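Local coordinates for protein angel homolog 2 (Homo sapiens, PDB 6RW0), which hydrolyses 2',3'-cyclic phosphates as a member of the CCR4 family of deadenylases and probably binds the 3' untranslated regions of mRNA, at residues H74-L80 with N407-E412; K129-K135 with D169-L173; F367-E371 with G387-L391. All blocks are in the same frame, centred on the assembly; numbering follows the deposited sequence.

Interaction 1 (H74-L80 with N407-E412)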
ATOM      1  N   HIS A  74     -14.414 -20.694   0.353  1.00 22.95           N
ATOM      2  CA  HIS A  74     -14.575 -20.964   1.774  1.00 21.54           C
ATOM      3  C   HIS A  74     -15.628 -20.087   2.431  1.00 20.86           C
ATOM      4  O   HIS A  74     -16.014 -20.369   3.569  1.00 22.61           O
ATOM      5  CB  HIS A  74     -13.229 -20.744   2.468  1.00 21.99           C
ATOM      6  CG  HIS A  74     -12.696 -19.352   2.312  1.00 19.73           C
ATOM      7  ND1 HIS A  74     -12.101 -18.904   1.153  1.00 19.76           N
ATOM      8  CD2 HIS A  74     -12.679 -18.307   3.172  1.00 21.77           C
ATOM      9  CE1 HIS A  74     -11.737 -17.644   1.306  1.00 19.31           C
ATOM     10  NE2 HIS A  74     -12.077 -17.258   2.525  1.00 20.32           N
ATOM     11  N   CYS A  75     -16.103 -19.051   1.748  1.00 19.89           N
ATOM     12  CA  CYS A  75     -17.001 -18.067   2.335  1.00 19.50           C
ATOM     13  C   CYS A  75     -18.453 -18.492   2.194  1.00 22.28           C
ATOM     14  O   CYS A  75     -18.856 -19.039   1.166  1.00 24.97           O
ATOM     15  CB  CYS A  75     -16.830 -16.748   1.585  1.00 19.36           C
ATOM     16  SG  CYS A  75     -15.151 -16.178   1.483  1.00 20.64           S
ATOM     17  N   ARG A  76     -19.248 -18.219   3.226  1.00 22.80           N
ATOM     18  CA  ARG A  76     -20.689 -18.377   3.085  1.00 25.18           C
ATOM     19  C   ARG A  76     -21.184 -17.428   2.003  1.00 23.32           C
ATOM     20  O   ARG A  76     -20.793 -16.258   1.962  1.00 24.65           O
ATOM     21  CB  ARG A  76     -21.379 -18.111   4.418  1.00 27.40           C
ATOM     22  CG  ARG A  76     -21.108 -19.232   5.418  1.00 30.46           C
ATOM     23  CD  ARG A  76     -21.841 -19.036   6.758  1.00 32.88           C
ATOM     24  NE  ARG A  76     -23.221 -18.669   6.485  1.00 36.94           N
ATOM     25  CZ  ARG A  76     -23.728 -17.453   6.652  1.00 34.02           C
ATOM     26  NH1 ARG A  76     -22.997 -16.467   7.158  1.00 32.26           N
ATOM     27  NH2 ARG A  76     -24.990 -17.232   6.326  1.00 37.51           N
ATOM     28  N   ARG A  77     -22.030 -17.939   1.113  1.00 23.86           N
ATOM     29  CA  ARG A  77     -22.395 -17.159  -0.065  1.00 24.73           C
ATOM     30  C   ARG A  77     -22.971 -15.792   0.273  1.00 22.97           C
ATOM     31  O   ARG A  77     -22.611 -14.813  -0.414  1.00 24.00           O
ATOM     32  CB  ARG A  77     -23.395 -17.937  -0.929  1.00 32.40           C
ATOM     33  CG  ARG A  77     -22.887 -19.231  -1.531  1.00 39.13           C
ATOM     34  CD  ARG A  77     -21.794 -18.978  -2.541  1.00 44.21           C
ATOM     35  NE  ARG A  77     -20.486 -19.133  -1.921  1.00 47.00           N
ATOM     36  CZ  ARG A  77     -19.332 -18.883  -2.524  1.00 49.55           C
ATOM     37  NH1 ARG A  77     -19.311 -18.451  -3.778  1.00 50.77           N
ATOM     38  NH2 ARG A  77     -18.197 -19.062  -1.863  1.00 44.47           N
ATOM     39  N   PRO A  78     -23.857 -15.636   1.257  1.00 24.15           N
ATOM     40  CA  PRO A  78     -24.465 -14.315   1.492  1.00 26.23           C
ATOM     41  C   PRO A  78     -23.468 -13.238   1.873  1.00 25.43           C
ATOM     42  O   PRO A  78     -23.746 -12.051   1.649  1.00 27.07           O
ATOM     43  CB  PRO A  78     -25.475 -14.576   2.618  1.00 27.96           C
ATOM     44  CG  PRO A  78     -25.781 -16.034   2.522  1.00 28.94           C
ATOM     45  CD  PRO A  78     -24.513 -16.696   2.054  1.00 25.23           C
ATOM     46  N   VAL A  79     -22.313 -13.609   2.431  1.00 21.97           N
ATOM     47  CA  VAL A  79     -21.378 -12.597   2.914  1.00 21.46           C
ATOM     48  C   VAL A  79     -20.603 -11.950   1.780  1.00 20.73           C
ATOM     49  O   VAL A  79     -19.878 -10.979   2.016  1.00 20.90           O
ATOM     50  CB  VAL A  79     -20.406 -13.091   4.005  1.00 23.63           C
ATOM     51  CG1 VAL A  79     -21.164 -13.875   5.087  1.00 25.11           C
ATOM     52  CG2 VAL A  79     -19.273 -13.902   3.430  1.00 24.07           C
ATOM     53  N   LEU A  80     -20.729 -12.457   0.554  1.00 19.05           N
ATOM     54  CA  LEU A  80     -19.917 -11.932  -0.534  1.00 18.49           C
ATOM     55  C   LEU A  80     -20.576 -10.804  -1.310  1.00 19.49           C
ATOM     56  O   LEU A  80     -19.874 -10.094  -2.034  1.00 22.09           O
ATOM     57  CB  LEU A  80     -19.527 -13.054  -1.498  1.00 18.91           C
ATOM     58  CG  LEU A  80     -18.659 -14.146  -0.880  1.00 21.10           C
ATOM     59  CD1 LEU A  80     -18.476 -15.266  -1.883  1.00 23.42           C
ATOM     60  CD2 LEU A  80     -17.310 -13.613  -0.447  1.00 19.72           C
ATOM     61  N   ASN A 407     -12.948 -18.667   9.993  1.00 18.73           N
ATOM     62  CA  ASN A 407     -13.285 -19.252   8.688  1.00 18.68           C
ATOM     63  C   ASN A 407     -12.831 -18.390   7.512  1.00 18.79           C
ATOM     64  O   ASN A 407     -13.424 -18.443   6.429  1.00 20.71           O
ATOM     65  CB  ASN A 407     -14.758 -19.663   8.584  1.00 18.80           C
ATOM     66  CG  ASN A 407     -15.112 -20.763   9.565  1.00 19.71           C
ATOM     67  OD1 ASN A 407     -14.227 -21.378  10.158  1.00 20.12           O
ATOM     68  ND2 ASN A 407     -16.397 -21.024   9.739  1.00 21.61           N
ATOM     69  N   GLY A 408     -11.733 -17.655   7.702  1.00 18.81           N
ATOM     70  CA  GLY A 408     -11.093 -16.926   6.632  1.00 18.56           C
ATOM     71  C   GLY A 408     -11.762 -15.600   6.334  1.00 18.13           C
ATOM     72  O   GLY A 408     -12.674 -15.141   7.028  1.00 20.80           O
ATOM     73  N   LEU A 409     -11.237 -14.973   5.283  1.00 17.91           N
ATOM     74  CA  LEU A 409     -11.653 -13.621   4.872  1.00 19.67           C
ATOM     75  C   LEU A 409     -12.157 -13.646   3.416  1.00 20.02           C
ATOM     76  O   LEU A 409     -11.659 -14.462   2.668  1.00 20.76           O
ATOM     77  CB  LEU A 409     -10.482 -12.657   4.968  1.00 20.05           C
ATOM     78  CG  LEU A 409     -10.022 -12.322   6.375  1.00 20.08           C
ATOM     79  CD1 LEU A 409      -8.906 -11.304   6.317  1.00 22.67           C
ATOM     80  CD2 LEU A 409     -11.174 -11.823   7.221  1.00 21.96           C
ATOM     81  N   PRO A 410     -13.182 -12.880   2.979  1.00 17.14           N
ATOM     82  CA  PRO A 410     -14.151 -12.168   3.814  1.00 16.94           C
ATOM     83  C   PRO A 410     -15.029 -13.161   4.599  1.00 18.96           C
ATOM     84  O   PRO A 410     -15.093 -14.309   4.330  1.00 21.90           O
ATOM     85  CB  PRO A 410     -14.983 -11.311   2.866  1.00 20.28           C
ATOM     86  CG  PRO A 410     -14.871 -12.029   1.564  1.00 22.67           C
ATOM     87  CD  PRO A 410     -13.521 -12.700   1.581  1.00 17.75           C
ATOM     88  N   ASN A 411     -15.641 -12.649   5.639  1.00 18.43           N
ATOM     89  CA  ASN A 411     -16.545 -13.455   6.488  1.00 18.27           C
ATOM     90  C   ASN A 411     -17.739 -12.574   6.854  1.00 20.65           C
ATOM     91  O   ASN A 411     -17.872 -11.479   6.346  1.00 20.07           O
ATOM     92  CB  ASN A 411     -15.768 -14.105   7.634  1.00 19.33           C
ATOM     93  CG  ASN A 411     -15.211 -13.117   8.626  1.00 19.04           C
ATOM     94  OD1 ASN A 411     -15.878 -12.176   8.977  1.00 19.55           O
ATOM     95  ND2 ASN A 411     -13.991 -13.347   9.068  1.00 22.38           N
ATOM     96  N   GLU A 412     -18.633 -13.063   7.687  1.00 21.06           N
ATOM     97  CA  GLU A 412     -19.861 -12.294   7.975  1.00 22.47           C
ATOM     98  C   GLU A 412     -19.529 -11.011   8.737  1.00 22.26           C
ATOM     99  O   GLU A 412     -20.386 -10.180   8.812  1.00 24.24           O
ATOM    100  CB  GLU A 412     -20.909 -13.152   8.677  1.00 25.52           C
ATOM    101  CG  GLU A 412     -20.402 -13.933   9.840  1.00 30.38           C
ATOM    102  CD  GLU A 412     -21.293 -15.138  10.087  1.00 34.87           C
ATOM    103  OE1 GLU A 412     -22.180 -14.990  10.883  1.00 28.36           O
ATOM    104  OE2 GLU A 412     -21.088 -16.179   9.417  1.00 35.38           O
TER
HETATM  105  O   HOH W   1     -18.254 -10.037   4.035  1.00 17.83           O
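H74 makes the shorter of the two direct polar links: its NE2 donates to L409 O at 2.8 Å. The acceptor lies near the imidazole plane, but the donor sits 48° above the carbonyl plane. N407 O also lies at the ring's edge, 3.3 Å from H74 CD2, while H74 ND1 bonds to S357. The imidazole is thus held at both nitrogens, a task suited to histidine. Farther along, R76 NH1 forms a salt bridge with E412 OE2 (3.0 Å), whose hydrogen bond is weak, bent at its hydrogen; the two planes are turned 55° apart. R76 reaches this partner by a bend at chi3 (46°). A water donates to both V79 O and N411 O, joining the two backbones.

Inside these polar links is an apolar layer. L80 CD2 lies 3.5 Å from P410 CG, the two side chains meeting at about a right angle, and C75 SG approaches P410 CD at 3.8 Å. The same sulfur lies above one face of the H74 imidazole, toward its rim. V79 lays CG1 against E412 CA (3.5 Å), a close fit for a branched side chain. The 407-412 segment begins with a Schellman motif, N407 closing helix 400-405 with positive phi; the peptide bond before P410 is cis, and the P410 side chain lies about 10 Å from the bound magnesium in this endonuclease/exonuclease/phosphatase fold.

Interaction 2 (K129-K135 with D169-L173)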
ATOM      1  N   LYS A 129      -7.655   7.588  -7.989  1.00 13.89           N
ATOM      2  CA  LYS A 129      -6.940   7.283  -9.221  1.00 13.97           C
ATOM      3  C   LYS A 129      -7.258   5.849  -9.614  1.00 13.92           C
ATOM      4  O   LYS A 129      -6.822   4.904  -8.949  1.00 13.63           O
ATOM      5  CB  LYS A 129      -5.436   7.487  -9.066  1.00 13.89           C
ATOM      6  CG  LYS A 129      -4.634   7.142 -10.313  1.00 14.44           C
ATOM      7  CD  LYS A 129      -5.070   7.977 -11.522  1.00 13.43           C
ATOM      8  CE  LYS A 129      -4.259   7.633 -12.742  1.00 13.48           C
ATOM      9  NZ  LYS A 129      -4.758   8.325 -13.955  1.00 13.31           N
ATOM     10  N   MET A 130      -7.987   5.689 -10.707  1.00 14.87           N
ATOM     11  CA  MET A 130      -8.378   4.380 -11.205  1.00 14.77           C
ATOM     12  C   MET A 130      -7.247   3.767 -12.019  1.00 14.51           C
ATOM     13  O   MET A 130      -6.500   4.472 -12.702  1.00 14.83           O
ATOM     14  CB  MET A 130      -9.591   4.542 -12.125  1.00 15.87           C
ATOM     15  CG  MET A 130     -10.299   3.258 -12.480  1.00 17.40           C
ATOM     16  SD  MET A 130     -11.762   3.640 -13.480  1.00 21.03           S
ATOM     17  CE  MET A 130     -11.062   4.510 -14.874  1.00 32.18           C
ATOM     18  N   ARG A 131      -7.122   2.438 -11.941  1.00 13.78           N
ATOM     19  CA  ARG A 131      -6.244   1.714 -12.849  1.00 13.46           C
ATOM     20  C   ARG A 131      -6.640   2.016 -14.287  1.00 14.06           C
ATOM     21  O   ARG A 131      -7.794   2.348 -14.579  1.00 15.90           O
ATOM     22  CB  ARG A 131      -6.301   0.205 -12.586  1.00 14.76           C
ATOM     23  CG  ARG A 131      -5.558  -0.201 -11.308  1.00 15.86           C
ATOM     24  CD  ARG A 131      -5.151  -1.663 -11.374  1.00 21.54           C
ATOM     25  NE  ARG A 131      -6.283  -2.562 -11.207  1.00 22.03           N
ATOM     26  CZ  ARG A 131      -6.250  -3.865 -11.458  1.00 21.82           C
ATOM     27  NH1 ARG A 131      -7.337  -4.594 -11.244  1.00 23.84           N
ATOM     28  NH2 ARG A 131      -5.144  -4.437 -11.926  1.00 22.58           N
ATOM     29  N   THR A 132      -5.667   1.916 -15.184  1.00 14.72           N
ATOM     30  CA  THR A 132      -5.836   2.283 -16.581  1.00 15.81           C
ATOM     31  C   THR A 132      -6.414   1.106 -17.371  1.00 16.77           C
ATOM     32  O   THR A 132      -6.761   0.063 -16.816  1.00 19.88           O
ATOM     33  CB  THR A 132      -4.511   2.826 -17.122  1.00 16.70           C
ATOM     34  OG1 THR A 132      -3.459   1.869 -16.929  1.00 16.23           O
ATOM     35  CG2 THR A 132      -4.124   4.104 -16.386  1.00 20.02           C
ATOM     36  N   GLY A 133      -6.591   1.275 -18.672  1.00 20.63           N
ATOM     37  CA  GLY A 133      -7.133   0.090 -19.353  1.00 26.31           C
ATOM     38  C   GLY A 133      -8.533  -0.337 -18.905  1.00 29.81           C
ATOM     39  O   GLY A 133      -9.365   0.477 -18.509  1.00 32.36           O
ATOM     40  N   ARG A 134      -8.803  -1.649 -18.981  1.00 31.65           N
ATOM     41  CA  ARG A 134     -10.145  -2.190 -18.736  1.00 34.40           C
ATOM     42  C   ARG A 134     -10.410  -2.500 -17.272  1.00 32.44           C
ATOM     43  O   ARG A 134     -11.406  -3.159 -16.947  1.00 32.03           O
ATOM     44  CB  ARG A 134     -10.371  -3.453 -19.570  1.00 42.00           C
ATOM     45  CG  ARG A 134     -10.396  -3.174 -21.054  1.00 51.46           C
ATOM     46  CD  ARG A 134     -10.691  -4.419 -21.860  1.00 58.33           C
ATOM     47  NE  ARG A 134     -10.689  -4.138 -23.293  1.00 64.84           N
ATOM     48  CZ  ARG A 134     -11.723  -3.640 -23.960  1.00 69.80           C
ATOM     49  NH1 ARG A 134     -12.852  -3.362 -23.321  1.00 70.71           N
ATOM     50  NH2 ARG A 134     -11.628  -3.415 -25.264  1.00 71.17           N
ATOM     51  N   LYS A 135      -9.564  -2.042 -16.403  1.00 29.59           N
ATOM     52  CA  LYS A 135      -9.611  -2.428 -15.014  1.00 26.01           C
ATOM     53  C   LYS A 135     -10.657  -1.583 -14.298  1.00 24.38           C
ATOM     54  O   LYS A 135     -10.881  -0.421 -14.658  1.00 26.57           O
ATOM     55  CB  LYS A 135      -8.242  -2.203 -14.398  1.00 24.95           C
ATOM     56  CG  LYS A 135      -7.121  -2.983 -15.081  1.00 28.37           C
ATOM     57  CD  LYS A 135      -7.378  -4.493 -15.108  1.00 29.73           C
ATOM     58  CE  LYS A 135      -6.205  -5.237 -15.757  1.00 33.42           C
ATOM     59  NZ  LYS A 135      -6.016  -4.745 -17.163  1.00 36.19           N
ATOM     60  N   ASP A 169      -1.621  -2.223 -15.801  1.00 14.89           N
ATOM     61  CA  ASP A 169      -2.515  -1.088 -15.558  1.00 14.40           C
ATOM     62  C   ASP A 169      -2.468  -0.517 -14.145  1.00 15.16           C
ATOM     63  O   ASP A 169      -3.258   0.388 -13.828  1.00 15.61           O
ATOM     64  CB  ASP A 169      -3.939  -1.471 -15.953  1.00 16.29           C
ATOM     65  CG  ASP A 169      -4.095  -1.582 -17.458  1.00 25.78           C
ATOM     66  OD1 ASP A 169      -3.682  -0.633 -18.179  1.00 27.39           O
ATOM     67  OD2 ASP A 169      -4.596  -2.634 -17.916  1.00 27.59           O
ATOM     68  N   ASN A 170      -1.517  -0.928 -13.327  1.00 13.63           N
ATOM     69  CA  ASN A 170      -1.486  -0.478 -11.945  1.00 12.93           C
ATOM     70  C   ASN A 170      -1.156   1.008 -11.843  1.00 14.51           C
ATOM     71  O   ASN A 170      -0.581   1.626 -12.756  1.00 13.90           O
ATOM     72  CB  ASN A 170      -0.481  -1.312 -11.166  1.00 12.94           C
ATOM     73  CG  ASN A 170      -0.770  -2.783 -11.267  1.00 14.09           C
ATOM     74  OD1 ASN A 170      -0.243  -3.469 -12.151  1.00 14.62           O
ATOM     75  ND2 ASN A 170      -1.660  -3.275 -10.402  1.00 17.47           N
ATOM     76  N   VAL A 171      -1.518   1.573 -10.692  1.00 12.90           N
ATOM     77  CA  VAL A 171      -1.388   3.000 -10.447  1.00 13.15           C
ATOM     78  C   VAL A 171      -0.942   3.284  -9.016  1.00 13.87           C
ATOM     79  O   VAL A 171      -0.931   2.417  -8.140  1.00 14.07           O
ATOM     80  CB  VAL A 171      -2.701   3.768 -10.729  1.00 13.48           C
ATOM     81  CG1 VAL A 171      -3.110   3.673 -12.193  1.00 14.09           C
ATOM     82  CG2 VAL A 171      -3.835   3.260  -9.824  1.00 14.97           C
ATOM     83  N   GLY A 172      -0.592   4.555  -8.806  1.00 14.42           N
ATOM     84  CA  GLY A 172      -0.360   5.095  -7.482  1.00 14.63           C
ATOM     85  C   GLY A 172      -0.922   6.499  -7.399  1.00 14.14           C
ATOM     86  O   GLY A 172      -1.361   7.076  -8.399  1.00 13.61           O
ATOM     87  N   LEU A 173      -0.882   7.056  -6.192  1.00 14.02           N
ATOM     88  CA  LEU A 173      -1.404   8.397  -5.957  1.00 12.72           C
ATOM     89  C   LEU A 173      -0.620   9.006  -4.809  1.00 13.37           C
ATOM     90  O   LEU A 173      -0.362   8.327  -3.811  1.00 14.72           O
ATOM     91  CB  LEU A 173      -2.898   8.368  -5.631  1.00 13.10           C
ATOM     92  CG  LEU A 173      -3.578   9.725  -5.470  1.00 13.32           C
ATOM     93  CD1 LEU A 173      -3.530  10.565  -6.713  1.00 15.12           C
ATOM     94  CD2 LEU A 173      -5.034   9.474  -5.046  1.00 15.83           C
TER
HETATM   95  O   HOH W   2      -2.244  -4.861 -13.238  1.00 30.54           O
HETATM   96  O   HOH W   3      -1.281   2.697 -15.251  1.00 14.58           O
HETATM   97  O   HOH W   4      -6.616  -3.384 -19.453  1.00 42.88           O
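T132 and D169 share two hydrogen bonds, one between backbones and one between side chains. T132 N donates to D169 O (3.2 Å), while T132 OG1 gives its hydrogen to D169 OD1 at 2.8 Å, on the anti side and slightly out of the carboxylate plane. A chi1 of 56° places this hydroxyl between the threonine's own N and carbonyl carbon.

The charged link uses the other carboxylate oxygen: K135 NZ meets the anti lone pair of D169 OD2 at 2.7 Å, completing a salt bridge, and a water donating to OD2 accepts from R134 N. Were D169 replaced by an alanine, the K135 ammonium is likely to lose its mate and the T132 hydroxyl this acceptor, leaving the turn freer to shift.

That turn, type II' from T132 to K135 with G133 at its positive-phi corner, connects strands 124-130 and 137-144 of one sheet of the DNase I-like fold; V171 begins a strand of the other sheet.

Van der Waals contact runs from the strand ends into the loops. V171 CG1 packs 3.8 Å from R131 CA, and V171 CB touches K129 CG at 3.9 Å, the lysine's methylenes serving as hydrocarbon while its NZ pairs with E157. R131 runs alongside N170, its CB 3.3 Å from D169 O. Its guanidinium, salt-bridged to D137, has K135 CG over the centre of one face, and a water that donates to N170 OD1 accepts weakly from R131 NH2.

Interaction 3 (F367-E371 with G387-L391); sequences FYSAE and GGLKL
Y368 presents the edge of its ring to L389: the carbonyl oxygen L389 O lies near the ring plane, 3.7 Å from Y368 CE1. L389 CB approaches the neighbouring ring atom CD1 at 4.1 Å, and L391 CB comes in obliquely at the phenol end, 3.6 Å from Y368 OH. With chi1 at 65°, the tyrosine sets its CG between its own N and carbonyl carbon, and from there the ring is long enough to pass L389 and reach L391. Outside the two segments, F425 also meets this ring, the planes inclined at about 50°. A water joins Y368 OH to L391 N, giving the hydroxyl a polar partner beside the leucine.

One direct hydrogen bond ties the backbones together: L389 N donates to S369 O at 2.9 Å. A second water accepts from E371 N and donates to L389 O, linking the two backbones. S369 turns CB toward G387 O, while its OG accepts from I231 N. At A370 and G388 the backbones close to 4.3 Å between CA atoms, an approach eased by the small residues on both sides.

The leucines also pack on strand 421-428, L389 against L427 and L391 against F425. Strand 359-369 of one sheet is thereby held to the segment leading into strand 390-395 of the other by hydrocarbon, one backbone bond and water, without charge pairing. G387 O is buried here with no polar partner in the model, possibly a small cost, although residues 372-386 beside it are not modelled.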
ATOM      1  N   PHE A 367       4.511   2.473   5.568  1.00 14.84           N
ATOM      2  CA  PHE A 367       5.881   2.923   5.745  1.00 14.87           C
ATOM      3  C   PHE A 367       5.860   4.412   6.067  1.00 15.25           C
ATOM      4  O   PHE A 367       4.960   5.140   5.637  1.00 16.18           O
ATOM      5  CB  PHE A 367       6.679   2.700   4.468  1.00 15.82           C
ATOM      6  CG  PHE A 367       6.849   1.256   4.083  1.00 15.14           C
ATOM      7  CD1 PHE A 367       7.739   0.451   4.762  1.00 16.54           C
ATOM      8  CD2 PHE A 367       6.161   0.724   2.995  1.00 15.17           C
ATOM      9  CE1 PHE A 367       7.929  -0.871   4.378  1.00 16.58           C
ATOM     10  CE2 PHE A 367       6.356  -0.591   2.600  1.00 15.77           C
ATOM     11  CZ  PHE A 367       7.222  -1.390   3.306  1.00 16.04           C
ATOM     12  N   TYR A 368       6.837   4.862   6.852  1.00 15.12           N
ATOM     13  CA  TYR A 368       6.868   6.266   7.245  1.00 15.87           C
ATOM     14  C   TYR A 368       8.301   6.744   7.437  1.00 15.67           C
ATOM     15  O   TYR A 368       9.195   5.966   7.773  1.00 16.30           O
ATOM     16  CB  TYR A 368       6.056   6.499   8.529  1.00 17.36           C
ATOM     17  CG  TYR A 368       6.612   5.812   9.766  1.00 18.14           C
ATOM     18  CD1 TYR A 368       7.342   6.521  10.709  1.00 18.07           C
ATOM     19  CD2 TYR A 368       6.402   4.452   9.992  1.00 17.89           C
ATOM     20  CE1 TYR A 368       7.854   5.901  11.844  1.00 18.79           C
ATOM     21  CE2 TYR A 368       6.911   3.827  11.119  1.00 18.88           C
ATOM     22  CZ  TYR A 368       7.639   4.553  12.040  1.00 19.66           C
ATOM     23  OH  TYR A 368       8.155   3.946  13.166  1.00 23.87           O
ATOM     24  N   SER A 369       8.500   8.048   7.225  1.00 16.88           N
ATOM     25  CA  SER A 369       9.790   8.680   7.456  1.00 18.82           C
ATOM     26  C   SER A 369      10.175   8.581   8.911  1.00 20.85           C
ATOM     27  O   SER A 369       9.426   9.035   9.779  1.00 22.64           O
ATOM     28  CB  SER A 369       9.659  10.174   7.177  1.00 25.12           C
ATOM     29  OG  SER A 369       9.512  10.404   5.815  1.00 31.52           O
ATOM     30  N   ALA A 370      11.372   8.069   9.182  1.00 22.12           N
ATOM     31  CA  ALA A 370      11.780   7.956  10.574  1.00 32.17           C
ATOM     32  C   ALA A 370      13.288   8.053  10.734  1.00 42.66           C
ATOM     33  O   ALA A 370      14.056   7.689   9.837  1.00 36.37           O
ATOM     34  CB  ALA A 370      11.297   6.638  11.199  1.00 36.05           C
ATOM     35  N   GLU A 371      13.694   8.537  11.908  1.00 54.73           N
ATOM     36  CA  GLU A 371      15.084   8.535  12.338  1.00 61.67           C
ATOM     37  C   GLU A 371      15.556   7.099  12.532  1.00 59.13           C
ATOM     38  O   GLU A 371      16.631   6.719  12.078  1.00 57.80           O
ATOM     39  CB  GLU A 371      15.236   9.273  13.671  1.00 69.11           C
ATOM     40  CG  GLU A 371      14.602  10.649  13.722  1.00 74.90           C
ATOM     41  CD  GLU A 371      15.456  11.716  13.068  1.00 80.27           C
ATOM     42  OE1 GLU A 371      16.417  11.357  12.355  1.00 82.75           O
ATOM     43  OE2 GLU A 371      15.168  12.915  13.271  1.00 81.45           O
ATOM     44  N   GLY A 387      12.635  14.710   7.686  1.00 58.14           N
ATOM     45  CA  GLY A 387      11.282  14.954   8.215  1.00 50.59           C
ATOM     46  C   GLY A 387      10.757  13.723   8.919  1.00 43.36           C
ATOM     47  O   GLY A 387       9.846  13.112   8.421  1.00 41.78           O
ATOM     48  N   GLY A 388      11.313  13.375  10.065  1.00 35.34           N
ATOM     49  CA  GLY A 388      10.899  12.170  10.791  1.00 32.66           C
ATOM     50  C   GLY A 388       9.534  12.281  11.458  1.00 29.72           C
ATOM     51  O   GLY A 388       9.131  13.363  11.848  1.00 29.86           O
ATOM     52  N   LEU A 389       8.848  11.158  11.607  1.00 24.32           N
ATOM     53  CA  LEU A 389       7.574  11.060  12.339  1.00 24.08           C
ATOM     54  C   LEU A 389       7.795  10.083  13.486  1.00 25.20           C
ATOM     55  O   LEU A 389       8.611   9.205  13.346  1.00 26.95           O
ATOM     56  CB  LEU A 389       6.490  10.516  11.414  1.00 21.27           C
ATOM     57  CG  LEU A 389       5.983  11.478  10.355  1.00 20.72           C
ATOM     58  CD1 LEU A 389       5.118  10.729   9.359  1.00 23.46           C
ATOM     59  CD2 LEU A 389       5.221  12.621  10.992  1.00 22.60           C
ATOM     60  N   LYS A 390       7.095  10.265  14.591  1.00 22.05           N
ATOM     61  CA  LYS A 390       7.153   9.311  15.710  1.00 23.96           C
ATOM     62  C   LYS A 390       5.914   8.426  15.626  1.00 22.42           C
ATOM     63  O   LYS A 390       4.830   8.946  15.463  1.00 24.28           O
ATOM     64  CB  LYS A 390       7.190  10.036  17.054  1.00 30.86           C
ATOM     65  CG  LYS A 390       8.337  11.013  17.204  1.00 46.45           C
ATOM     66  CD  LYS A 390       9.620  10.373  17.649  1.00 57.37           C
ATOM     67  CE  LYS A 390      10.620  11.388  18.172  1.00 63.02           C
ATOM     68  NZ  LYS A 390      10.003  12.343  19.126  1.00 65.01           N
ATOM     69  N   LEU A 391       6.112   7.126  15.676  1.00 21.32           N
ATOM     70  CA  LEU A 391       4.992   6.196  15.733  1.00 18.85           C
ATOM     71  C   LEU A 391       4.516   6.115  17.176  1.00 20.56           C
ATOM     72  O   LEU A 391       5.267   5.689  18.060  1.00 23.68           O
ATOM     73  CB  LEU A 391       5.408   4.814  15.243  1.00 20.86           C
ATOM     74  CG  LEU A 391       4.292   3.775  15.319  1.00 19.68           C
ATOM     75  CD1 LEU A 391       3.142   4.137  14.413  1.00 19.07           C
ATOM     76  CD2 LEU A 391       4.834   2.405  14.952  1.00 23.43           C
TER
HETATM   77  O   HOH W   5       8.724   5.924  15.358  1.00 36.47           O
HETATM   78  O   HOH W   6      11.574   9.678  13.583  1.00 53.90           O
HETATM   79  O   HOH W   7      14.238  14.276  11.379  1.00 59.10           O

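Overall arrangement
Interactions 2 and 3 hold the same larger elements, the two facing sheets of the fold, on opposite sides of the chain's centre; their nearest atoms are about 11 Å apart. Both are partly buried, yet their chemistry differs: interaction 2 gathers a carboxylate and a lysine at a solvent-facing turn, whereas interaction 3 relies on an aromatic ring, leucines and water-bridged backbone. Interaction 1 joins two loops rather than strands. Its centre is the farthest from that of the chain (about 24 Å) and about 37 Å from the centre of interaction 3, yet most of its residues are buried, with the ionic pair between exposed side chains and the packing around P410 uncharged.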